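Local coordinates for protein putative hydrolase (Chloroflexus aurantiacus J-10-fl, PDB 3CMN) that is of unproven function but is probably a hydrolase, perhaps a zinc-dependent peptidase of the zincin type, at residues A[39-42]-A[43-47]; A[186-189]-A[190-193]; A[278-281]-A[282-285]; A[291-294]-A[295-298]; A[356-359]-A[360-363]. All coordinates share one frame; numbering follows the deposited sequence.

Interaction 1 (A[39-42]-A[43-47])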
# COMPACT_ATOMS: atom_id res chain seq x y z
N ASP A 39 -12.91 -19.32 -6.11
CA ASP A 39 -14.19 -20.01 -6.16
C ASP A 39 -15.25 -18.93 -6.31
O ASP A 39 -15.12 -17.85 -5.73
CB ASP A 39 -14.46 -20.78 -4.86
CG ASP A 39 -13.55 -21.98 -4.70
OD1 ASP A 39 -13.47 -22.80 -5.63
OD2 ASP A 39 -12.92 -22.09 -3.63
N ASN A 40 -16.27 -19.22 -7.10
CA ASN A 40 -17.37 -18.29 -7.33
C ASN A 40 -16.92 -16.87 -7.60
O ASN A 40 -17.15 -15.96 -6.80
CB ASN A 40 -18.31 -18.29 -6.12
CG ASN A 40 -19.01 -19.60 -5.95
OD1 ASN A 40 -19.80 -20.00 -6.81
ND2 ASN A 40 -18.72 -20.29 -4.85
N ARG A 41 -16.27 -16.68 -8.75
CA ARG A 41 -15.79 -15.37 -9.14
C ARG A 41 -17.00 -14.47 -9.29
O ARG A 41 -16.99 -13.32 -8.86
CB ARG A 41 -15.04 -15.46 -10.46
CG ARG A 41 -14.37 -14.15 -10.86
CD ARG A 41 -13.65 -14.27 -12.18
NE ARG A 41 -12.69 -15.38 -12.16
CZ ARG A 41 -11.44 -15.29 -11.73
NH1 ARG A 41 -10.96 -14.15 -11.27
NH2 ARG A 41 -10.67 -16.37 -11.76
N ALA A 42 -18.06 -15.02 -9.87
CA ALA A 42 -19.28 -14.25 -10.10
C ALA A 42 -19.86 -13.57 -8.86
O ALA A 42 -20.03 -12.35 -8.86
CB ALA A 42 -20.33 -15.14 -10.74
N PHE A 43 -20.17 -14.31 -7.80
CA PHE A 43 -20.73 -13.60 -6.66
C PHE A 43 -19.70 -12.78 -5.88
O PHE A 43 -20.05 -11.84 -5.18
CB PHE A 43 -21.59 -14.52 -5.75
CG PHE A 43 -20.82 -15.44 -4.83
CD1 PHE A 43 -19.91 -14.95 -3.89
CD2 PHE A 43 -21.14 -16.80 -4.79
CE1 PHE A 43 -19.33 -15.79 -2.94
CE2 PHE A 43 -20.56 -17.66 -3.83
CZ PHE A 43 -19.65 -17.15 -2.90
N ARG A 44 -18.42 -13.13 -6.02
CA ARG A 44 -17.38 -12.35 -5.33
C ARG A 44 -17.28 -10.97 -6.02
O ARG A 44 -17.11 -9.96 -5.35
CB ARG A 44 -16.03 -13.08 -5.37
CG ARG A 44 -15.92 -14.27 -4.40
CD ARG A 44 -16.16 -13.88 -2.93
NE ARG A 44 -16.04 -15.05 -2.05
CZ ARG A 44 -16.40 -15.09 -0.77
NH1 ARG A 44 -16.92 -14.03 -0.16
NH2 ARG A 44 -16.22 -16.20 -0.08
N ARG A 45 -17.42 -10.94 -7.34
CA ARG A 45 -17.38 -9.69 -8.08
C ARG A 45 -18.55 -8.83 -7.60
O ARG A 45 -18.42 -7.61 -7.46
CB ARG A 45 -17.54 -9.92 -9.59
CG ARG A 45 -16.57 -10.90 -10.21
CD ARG A 45 -16.65 -10.91 -11.74
NE ARG A 45 -15.76 -9.91 -12.31
CZ ARG A 45 -15.98 -8.60 -12.29
NH1 ARG A 45 -17.08 -8.13 -11.74
NH2 ARG A 45 -15.08 -7.77 -12.78
N GLU A 46 -19.71 -9.46 -7.38
CA GLU A 46 -20.90 -8.76 -6.89
C GLU A 46 -20.60 -8.11 -5.56
O GLU A 46 -20.84 -6.93 -5.35
CB GLU A 46 -22.06 -9.74 -6.67
CG GLU A 46 -22.71 -10.35 -7.91
CD GLU A 46 -23.71 -9.42 -8.57
OE1 GLU A 46 -24.49 -9.90 -9.42
OE2 GLU A 46 -23.71 -8.21 -8.26
N GLN A 47 -20.08 -8.92 -4.65
CA GLN A 47 -19.76 -8.48 -3.30
C GLN A 47 -18.84 -7.27 -3.31
O GLN A 47 -19.19 -6.22 -2.77
CB GLN A 47 -19.13 -9.63 -2.52
CG GLN A 47 -18.93 -9.40 -1.04
CD GLN A 47 -18.25 -10.58 -0.39
OE1 GLN A 47 -17.68 -11.44 -1.08
NE2 GLN A 47 -18.28 -10.64 0.94
O HOH W 1 -15.45 -17.38 -3.24
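R44 meets N40 one helical turn back, where helix 41-63 starts. R44 CB rests against N40 O at 3.4 Å and R44 CG lies nearer still to the same oxygen, which also accepts a hydrogen bond from R44 N, in the first turn of the helix. With CG anti to the carbonyl carbon (chi1 -75°) and a bend at chi2, the chain then runs back beside the first turn. A water in the guanidinium plane accepts from R44 NE at 2.7 Å and donates to D39 O at 2.6 Å. At the tip, R44 NH1 donates to Q47 OE1 at 2.9 Å, on a lone pair and within 3° of the guanidinium plane, and R44 NH2 forms a salt bridge with D174 at the start of helix 174-193. F43 CE1 lies over one face of the R44 guanidinium, 3.5 Å above the plane. Flat, multiply donating arginine suits a place where a loop carbonyl and an amide must be reached together. A leucine here would probably leave D174 without its charged mate, and the water and Q47 OE1 without their donor. N40 lays its CB over one face of the F43 ring, a CH-pi contact 3.6 Å from the centroid, with amide and ring planes only 17° apart. Outside the two segments, R41 pairs with E81 of helix 79-92, and R45 packs on I74 and V76 of strand 73-76.

Interaction 2 (A[186-189]-A[190-193])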
# COMPACT_ATOMS: atom_id res chain seq x y z
N MET A 186 -9.79 1.28 -0.77
CA MET A 186 -10.29 2.54 -1.26
C MET A 186 -9.58 3.69 -0.58
O MET A 186 -9.31 4.72 -1.20
CB MET A 186 -11.80 2.64 -1.05
CG MET A 186 -12.46 3.87 -1.68
SD MET A 186 -12.56 3.77 -3.45
CE MET A 186 -11.07 4.48 -3.86
N THR A 187 -9.27 3.52 0.70
CA THR A 187 -8.58 4.58 1.42
C THR A 187 -7.27 4.89 0.72
O THR A 187 -6.99 6.05 0.39
CB THR A 187 -8.33 4.19 2.90
OG1 THR A 187 -9.59 4.02 3.55
CG2 THR A 187 -7.58 5.29 3.62
N HIS A 188 -6.48 3.86 0.44
CA HIS A 188 -5.20 4.06 -0.23
C HIS A 188 -5.32 4.59 -1.65
O HIS A 188 -4.42 5.27 -2.14
CB HIS A 188 -4.39 2.77 -0.19
CG HIS A 188 -3.92 2.42 1.18
ND1 HIS A 188 -2.65 1.95 1.44
CD2 HIS A 188 -4.53 2.55 2.39
CE1 HIS A 188 -2.49 1.80 2.75
NE2 HIS A 188 -3.62 2.16 3.34
N ALA A 189 -6.44 4.30 -2.31
CA ALA A 189 -6.65 4.79 -3.66
C ALA A 189 -6.79 6.30 -3.58
O ALA A 189 -6.29 7.04 -4.44
CB ALA A 189 -7.89 4.17 -4.25
N PHE A 190 -7.49 6.75 -2.54
CA PHE A 190 -7.70 8.17 -2.31
C PHE A 190 -6.35 8.83 -1.97
O PHE A 190 -5.98 9.84 -2.57
CB PHE A 190 -8.69 8.39 -1.16
CG PHE A 190 -10.13 8.52 -1.59
CD1 PHE A 190 -10.86 7.40 -2.01
CD2 PHE A 190 -10.76 9.76 -1.61
CE1 PHE A 190 -12.18 7.51 -2.43
CE2 PHE A 190 -12.10 9.90 -2.04
CZ PHE A 190 -12.81 8.77 -2.45
N GLU A 191 -5.63 8.25 -1.02
CA GLU A 191 -4.34 8.79 -0.58
C GLU A 191 -3.35 8.90 -1.74
O GLU A 191 -2.54 9.83 -1.78
CB GLU A 191 -3.74 7.92 0.52
CG GLU A 191 -4.62 7.78 1.76
CD GLU A 191 -3.97 6.92 2.82
OE1 GLU A 191 -3.09 7.42 3.55
OE2 GLU A 191 -4.33 5.73 2.92
N PHE A 192 -3.41 7.96 -2.68
CA PHE A 192 -2.50 7.98 -3.82
C PHE A 192 -3.01 8.73 -5.03
O PHE A 192 -2.20 9.15 -5.86
CB PHE A 192 -2.16 6.55 -4.27
CG PHE A 192 -1.09 5.89 -3.45
CD1 PHE A 192 -1.42 5.07 -2.38
CD2 PHE A 192 0.26 6.12 -3.73
CE1 PHE A 192 -0.44 4.48 -1.60
CE2 PHE A 192 1.26 5.53 -2.95
CZ PHE A 192 0.90 4.71 -1.88
N GLU A 193 -4.32 8.92 -5.13
CA GLU A 193 -4.88 9.58 -6.30
C GLU A 193 -5.72 10.84 -6.08
O GLU A 193 -5.87 11.64 -7.00
CB GLU A 193 -5.70 8.56 -7.10
CG GLU A 193 -4.90 7.30 -7.43
CD GLU A 193 -5.77 6.14 -7.89
OE1 GLU A 193 -6.72 5.80 -7.16
OE2 GLU A 193 -5.50 5.57 -8.97
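The HExxH pattern of helix 174-193, probably a zinc-binding signature as in other zincins, ends at H188, and the contact spans the end of the motif and the last turn of the helix. No metal is bound to the histidines here. H188 and E191 run alongside one another in the same direction, with E191 OE2 3.2 Å from H188 CD2. The ring and carboxylate planes stand 86° apart. The extended E191 chain also brings OE2 to 3.4 Å from the methyl CG2 of T187, whose OG1 bonds back to L183 O. M186 and F190 make the apolar half of the contact. M186 CG is anti to the backbone N (chi1 -173°), and bends at chi2 and chi3 fold the thioether back along the ring: CE touches F190 CD1 at 3.5 Å, while SD sits at the ring edge 5.2 Å from the centroid, a Met-aromatic contact. Flexible methionine suits this place because it can follow the outline of a rigid ring. Underneath, E191 N donates to T187 O at 2.9 Å, with an N-H...O angle of 167°. Around this largely buried turn, M186, T187 and F190 pack on I59 of helix 41-63, and H188 meets E265 of helix 248-279, with E191 and F192 meeting I264 of that same helix.

Interaction 3 (A[278-281]-A[282-285])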
# COMPACT_ATOMS: atom_id res chain seq x y z
N ARG A 278 -18.02 2.31 12.33
CA ARG A 278 -19.46 2.44 12.24
C ARG A 278 -20.10 1.35 11.40
O ARG A 278 -21.29 1.04 11.57
CB ARG A 278 -19.84 3.82 11.68
CG ARG A 278 -18.77 4.50 10.82
CD ARG A 278 -19.19 4.68 9.36
NE ARG A 278 -20.61 5.00 9.17
CZ ARG A 278 -21.29 5.91 9.86
NH1 ARG A 278 -20.69 6.62 10.81
NH2 ARG A 278 -22.57 6.13 9.59
N LEU A 279 -19.33 0.73 10.50
CA LEU A 279 -19.90 -0.30 9.65
C LEU A 279 -19.46 -1.74 9.88
O LEU A 279 -20.01 -2.64 9.26
CB LEU A 279 -19.69 0.06 8.18
CG LEU A 279 -20.45 1.28 7.66
CD1 LEU A 279 -20.33 1.34 6.14
CD2 LEU A 279 -21.90 1.20 8.06
N LEU A 280 -18.48 -1.97 10.74
CA LEU A 280 -18.02 -3.34 10.98
C LEU A 280 -18.16 -3.77 12.44
O LEU A 280 -17.35 -3.41 13.29
CB LEU A 280 -16.56 -3.50 10.54
CG LEU A 280 -16.24 -3.18 9.08
CD1 LEU A 280 -14.74 -3.30 8.83
CD2 LEU A 280 -17.03 -4.11 8.17
N PRO A 281 -19.21 -4.57 12.74
CA PRO A 281 -19.41 -5.03 14.12
C PRO A 281 -18.23 -5.83 14.69
O PRO A 281 -18.00 -5.83 15.89
CB PRO A 281 -20.70 -5.86 14.03
CG PRO A 281 -20.83 -6.20 12.56
CD PRO A 281 -20.34 -4.95 11.89
N SER A 282 -17.48 -6.49 13.82
CA SER A 282 -16.32 -7.28 14.25
C SER A 282 -15.03 -6.47 14.13
O SER A 282 -13.94 -7.01 14.29
CB SER A 282 -16.20 -8.56 13.42
OG SER A 282 -16.16 -8.29 12.03
N PHE A 283 -15.17 -5.17 13.88
CA PHE A 283 -14.02 -4.28 13.73
C PHE A 283 -12.91 -4.49 14.75
O PHE A 283 -11.75 -4.70 14.38
CB PHE A 283 -14.47 -2.82 13.80
CG PHE A 283 -13.42 -1.84 13.31
CD1 PHE A 283 -13.28 -1.58 11.95
CD2 PHE A 283 -12.56 -1.21 14.21
CE1 PHE A 283 -12.30 -0.70 11.48
CE2 PHE A 283 -11.58 -0.33 13.76
CZ PHE A 283 -11.44 -0.07 12.39
N ASN A 284 -13.24 -4.43 16.03
CA ASN A 284 -12.24 -4.62 17.06
C ASN A 284 -11.59 -5.98 16.88
O ASN A 284 -10.36 -6.10 16.96
CB ASN A 284 -12.86 -4.50 18.46
CG ASN A 284 -13.36 -3.09 18.75
OD1 ASN A 284 -12.59 -2.12 18.69
ND2 ASN A 284 -14.64 -2.96 19.06
N GLN A 285 -12.41 -7.00 16.62
CA GLN A 285 -11.93 -8.36 16.41
C GLN A 285 -10.86 -8.42 15.32
O GLN A 285 -9.77 -8.99 15.52
CB GLN A 285 -13.09 -9.28 16.01
CG GLN A 285 -13.96 -9.81 17.16
CD GLN A 285 -14.76 -8.72 17.86
OE1 GLN A 285 -15.50 -7.97 17.22
NE2 GLN A 285 -14.64 -8.65 19.18
O HOH W 2 -16.63 -6.16 18.38
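L280 and F283 meet across a type I beta turn that links helix 248-279 to helix 283-307. L280 CD1 comes up to the edge of the F283 ring, in its plane, 3.9 Å from F283 CD1, and the two CB atoms are just as far apart. Leucine fits here because its branched end can set a methyl against the ring edge. F283 CG is anti to the backbone N (chi1 -166°), which directs the ring along the leucine side. The turn is closed by F283 N donating to L280 O at 2.9 Å; the donor stands above the carbonyl plane, 62° out of it, so neither lone pair is aimed at it. P281 occupies the first of the two central positions, where its ring already imposes the phi (-58°) that a type I turn needs. S282 follows at the N-cap position, but its OG makes no capping bond and instead bonds to D176 of helix 174-193. On the outer side a water donates to P281 O at 2.9 Å; its second link, to Q285 OE1, is too short in the model and so doubtful. Further out, L280 packs on L179 and W180 of helix 174-193, and F283 on N273 and R277 of helix 248-279. The chemistry is thus divided: L280 and F283 turn into the helical packing, while at P281 O, where no amide of these segments bonds, water supplies the hydrogen, perhaps with the glutamine taking part through it.

Interaction 4 (A[291-294]-A[295-298])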
# COMPACT_ATOMS: atom_id res chain seq x y z
N ALA A 291 -3.39 -7.79 13.29
CA ALA A 291 -2.18 -7.14 13.78
C ALA A 291 -0.86 -7.71 13.23
O ALA A 291 -0.02 -6.97 12.71
CB ALA A 291 -2.15 -7.18 15.31
N GLN A 292 -0.68 -9.03 13.34
CA GLN A 292 0.55 -9.64 12.86
C GLN A 292 0.68 -9.62 11.34
O GLN A 292 1.78 -9.54 10.81
CB GLN A 292 0.67 -11.09 13.35
CG GLN A 292 1.98 -11.76 12.92
CD GLN A 292 2.12 -13.20 13.37
OE1 GLN A 292 2.13 -13.50 14.56
NE2 GLN A 292 2.23 -14.11 12.40
N ARG A 293 -0.45 -9.69 10.64
CA ARG A 293 -0.45 -9.66 9.18
C ARG A 293 -0.04 -8.28 8.66
O ARG A 293 0.44 -8.13 7.54
CB ARG A 293 -1.83 -10.03 8.64
CG ARG A 293 -1.91 -10.11 7.12
CD ARG A 293 -1.10 -11.28 6.57
NE ARG A 293 -1.44 -11.55 5.17
CZ ARG A 293 -1.19 -12.70 4.57
NH1 ARG A 293 -0.60 -13.68 5.23
NH2 ARG A 293 -1.57 -12.89 3.31
N GLN A 294 -0.24 -7.26 9.50
CA GLN A 294 0.13 -5.89 9.15
C GLN A 294 1.64 -5.73 9.33
O GLN A 294 2.29 -5.07 8.52
CB GLN A 294 -0.61 -4.91 10.06
CG GLN A 294 -2.12 -4.90 9.88
CD GLN A 294 -2.84 -4.07 10.94
OE1 GLN A 294 -2.73 -4.34 12.14
NE2 GLN A 294 -3.57 -3.06 10.50
N ARG A 295 2.19 -6.32 10.38
CA ARG A 295 3.62 -6.27 10.65
C ARG A 295 4.31 -6.95 9.47
O ARG A 295 5.37 -6.52 9.01
CB ARG A 295 3.97 -7.06 11.92
CG ARG A 295 3.18 -6.64 13.16
CD ARG A 295 3.29 -7.69 14.27
NE ARG A 295 2.49 -7.34 15.45
CZ ARG A 295 2.66 -6.22 16.15
NH1 ARG A 295 3.59 -5.33 15.82
NH2 ARG A 295 1.88 -5.98 17.20
N GLN A 296 3.69 -8.02 9.00
CA GLN A 296 4.21 -8.78 7.88
C GLN A 296 4.21 -7.98 6.58
O GLN A 296 5.21 -7.97 5.87
CB GLN A 296 3.39 -10.06 7.70
CG GLN A 296 3.58 -11.06 8.82
CD GLN A 296 2.77 -12.32 8.62
OE1 GLN A 296 1.55 -12.33 8.81
NE2 GLN A 296 3.43 -13.39 8.23
N ARG A 297 3.09 -7.32 6.28
CA ARG A 297 2.95 -6.52 5.06
C ARG A 297 4.02 -5.43 5.01
O ARG A 297 4.56 -5.12 3.95
CB ARG A 297 1.57 -5.87 5.00
CG ARG A 297 1.31 -5.09 3.71
CD ARG A 297 0.53 -3.79 3.98
NE ARG A 297 1.31 -2.82 4.76
CZ ARG A 297 2.27 -2.03 4.26
NH1 ARG A 297 2.58 -2.08 2.97
NH2 ARG A 297 2.94 -1.22 5.07
N THR A 298 4.31 -4.86 6.17
CA THR A 298 5.30 -3.81 6.28
C THR A 298 6.69 -4.33 5.95
O THR A 298 7.46 -3.67 5.25
CB THR A 298 5.28 -3.22 7.70
OG1 THR A 298 4.08 -2.46 7.87
CG2 THR A 298 6.49 -2.34 7.95
O HOH W 3 1.23 -2.59 7.53
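The guanidinium of R293 has Q296 OE1 at its edge, near its plane, and that of R297 has a water in its plane; both belong to the middle of helix 283-307, where side chains three and four residues apart share one flank. The R293 guanidinium and Q296 amide planes stand 76° apart, and Q296 OE1 touches the arginine's aliphatic part, 3.6 Å from R293 CD. CG of Q296 is anti to the carbonyl carbon (chi1 -69°), and the chain then extends back over the preceding turn, with OE1 3.4 Å from R293 CA. Glutamine suits this partly exposed flank because its methylenes cover the backbone while its amide stays polar. Without the amide and its methylene, as with an alanine, R293 CD and Q292 O would probably lose their cover, and the arginine chain would be freer to turn. Underneath, Q296 N donates to Q292 O at 3.0 Å, while R295 extends past the turn before, its CD 3.6 Å from Q292 CA. R297, bent at chi2 and chi3, also bonds through NH1 to D143 O, and its side chain lies near, without touching, the residues of the probable HExxH motif. R293 and Q296 both pack on R137 in a loop. One water joins three groups around this turn: it donates to Q294 O at 2.9 Å, accepts from R297 NE at 2.8 Å and lies 2.9 Å from T298 OG1.

Interaction 5 (A[356-359]-A[360-363])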
# COMPACT_ATOMS: atom_id res chain seq x y z
N GLY A 356 3.75 17.41 17.90
CA GLY A 356 3.81 18.80 18.31
C GLY A 356 4.60 19.68 17.37
O GLY A 356 4.13 20.75 16.96
N GLN A 357 5.81 19.23 17.02
CA GLN A 357 6.68 19.97 16.11
C GLN A 357 5.93 20.30 14.82
O GLN A 357 6.02 21.40 14.29
CB GLN A 357 7.92 19.13 15.76
CG GLN A 357 9.25 19.82 16.04
CD GLN A 357 10.44 19.05 15.47
OE1 GLN A 357 10.63 18.96 14.26
NE2 GLN A 357 11.25 18.48 16.36
N TRP A 358 5.19 19.31 14.32
CA TRP A 358 4.44 19.48 13.08
C TRP A 358 3.29 20.47 13.22
O TRP A 358 3.06 21.30 12.33
CB TRP A 358 3.89 18.13 12.62
CG TRP A 358 3.20 18.20 11.29
CD1 TRP A 358 3.79 18.12 10.06
CD2 TRP A 358 1.79 18.34 11.06
NE1 TRP A 358 2.83 18.20 9.08
CE2 TRP A 358 1.59 18.33 9.66
CE3 TRP A 358 0.67 18.47 11.90
CZ2 TRP A 358 0.33 18.44 9.08
CZ3 TRP A 358 -0.59 18.58 11.33
CH2 TRP A 358 -0.75 18.57 9.93
N ILE A 359 2.57 20.38 14.34
CA ILE A 359 1.44 21.27 14.57
C ILE A 359 1.92 22.71 14.61
O ILE A 359 1.31 23.60 14.02
CB ILE A 359 0.70 20.88 15.89
CG1 ILE A 359 0.10 19.48 15.72
CG2 ILE A 359 -0.40 21.89 16.22
CD1 ILE A 359 -0.73 19.00 16.90
N VAL A 360 3.05 22.93 15.27
CA VAL A 360 3.63 24.26 15.35
C VAL A 360 4.03 24.75 13.96
O VAL A 360 3.66 25.85 13.54
CB VAL A 360 4.87 24.26 16.28
CG1 VAL A 360 5.56 25.60 16.26
CG2 VAL A 360 4.44 23.92 17.69
N ARG A 361 4.78 23.92 13.23
CA ARG A 361 5.22 24.29 11.89
C ARG A 361 4.05 24.62 10.96
O ARG A 361 4.16 25.52 10.13
CB ARG A 361 6.07 23.17 11.27
CG ARG A 361 6.64 23.50 9.89
CD ARG A 361 7.76 22.54 9.49
NE ARG A 361 7.30 21.17 9.26
CZ ARG A 361 6.83 20.71 8.10
NH1 ARG A 361 6.74 21.50 7.04
NH2 ARG A 361 6.45 19.44 8.00
N MET A 362 2.94 23.90 11.09
CA MET A 362 1.79 24.18 10.23
C MET A 362 1.18 25.52 10.60
O MET A 362 0.63 26.21 9.74
CB MET A 362 0.71 23.09 10.35
CG MET A 362 1.04 21.75 9.66
SD MET A 362 1.64 21.86 7.97
CE MET A 362 0.29 22.09 7.12
N ASP A 363 1.29 25.89 11.88
CA ASP A 363 0.78 27.15 12.39
C ASP A 363 1.52 28.34 11.81
O ASP A 363 0.92 29.37 11.52
CB ASP A 363 0.90 27.20 13.92
CG ASP A 363 -0.21 26.47 14.61
OD1 ASP A 363 -1.21 26.16 13.93
OD2 ASP A 363 -0.10 26.21 15.84
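M362 N donates to W358 O at 2.9 Å, one of the backbone bonds that bind the turns of helix 355-363, and above it the two side chains meet. M362 CG lies over one face of the indole, 3.4 Å from the centroid of the six-membered ring and only 13° off its normal, a CH-pi contact. Bends at chi2 and chi3 keep the rest of the chain close to the indole: SD sits obliquely 4.4 Å from the centroid of the five-membered ring, a Met-aromatic contact. The ring is placed there by W358 CG being anti to the backbone N (chi1 -175°). R361 comes to the indole obliquely, its NH2 3.6 Å from W358 CD1 and the guanidinium turned 81° from the ring plane. Its polar end is held mainly outside the segment, by a salt bridge to E351 and a bond to E344 O, while W358 NE1 bonds to N345 O. A wide indole suits the buried side, and it also meets F323 edge-to-face. On the more exposed flank, V360 N bonds to G356 O at 3.0 Å, and V360 CG2 rests 3.3 Å from that oxygen. D363 reaches R331 with a salt bridge. A methylene thus covers the aromatic face while the polarisable sulfur sits obliquely by the five-membered ring, and the polar ends of W358, R361 and D363 are answered from outside the helix, joining it to its surroundings by apolar packing and ionic pairs alike.

All five contacts are local ones along helices or round a turn, in series along the chain, and none touches another. Interaction 2 holds the last histidine of the probable HExxH site, and its centre is about 9 Å from the centre of the chain. Interaction 4 is its nearest neighbour, about 6 Å away at the nearest atoms, and brings an arginine close to that site. Interactions 3 and 4 both use helix 283-307, at its start and middle, about 19 Å apart between centres. Interactions 1 and 5 lie on opposite sides of the chain's centre, about 47 Å apart between centres; interaction 1 reaches the start of the motif's helix through R44 and Q47 at D174.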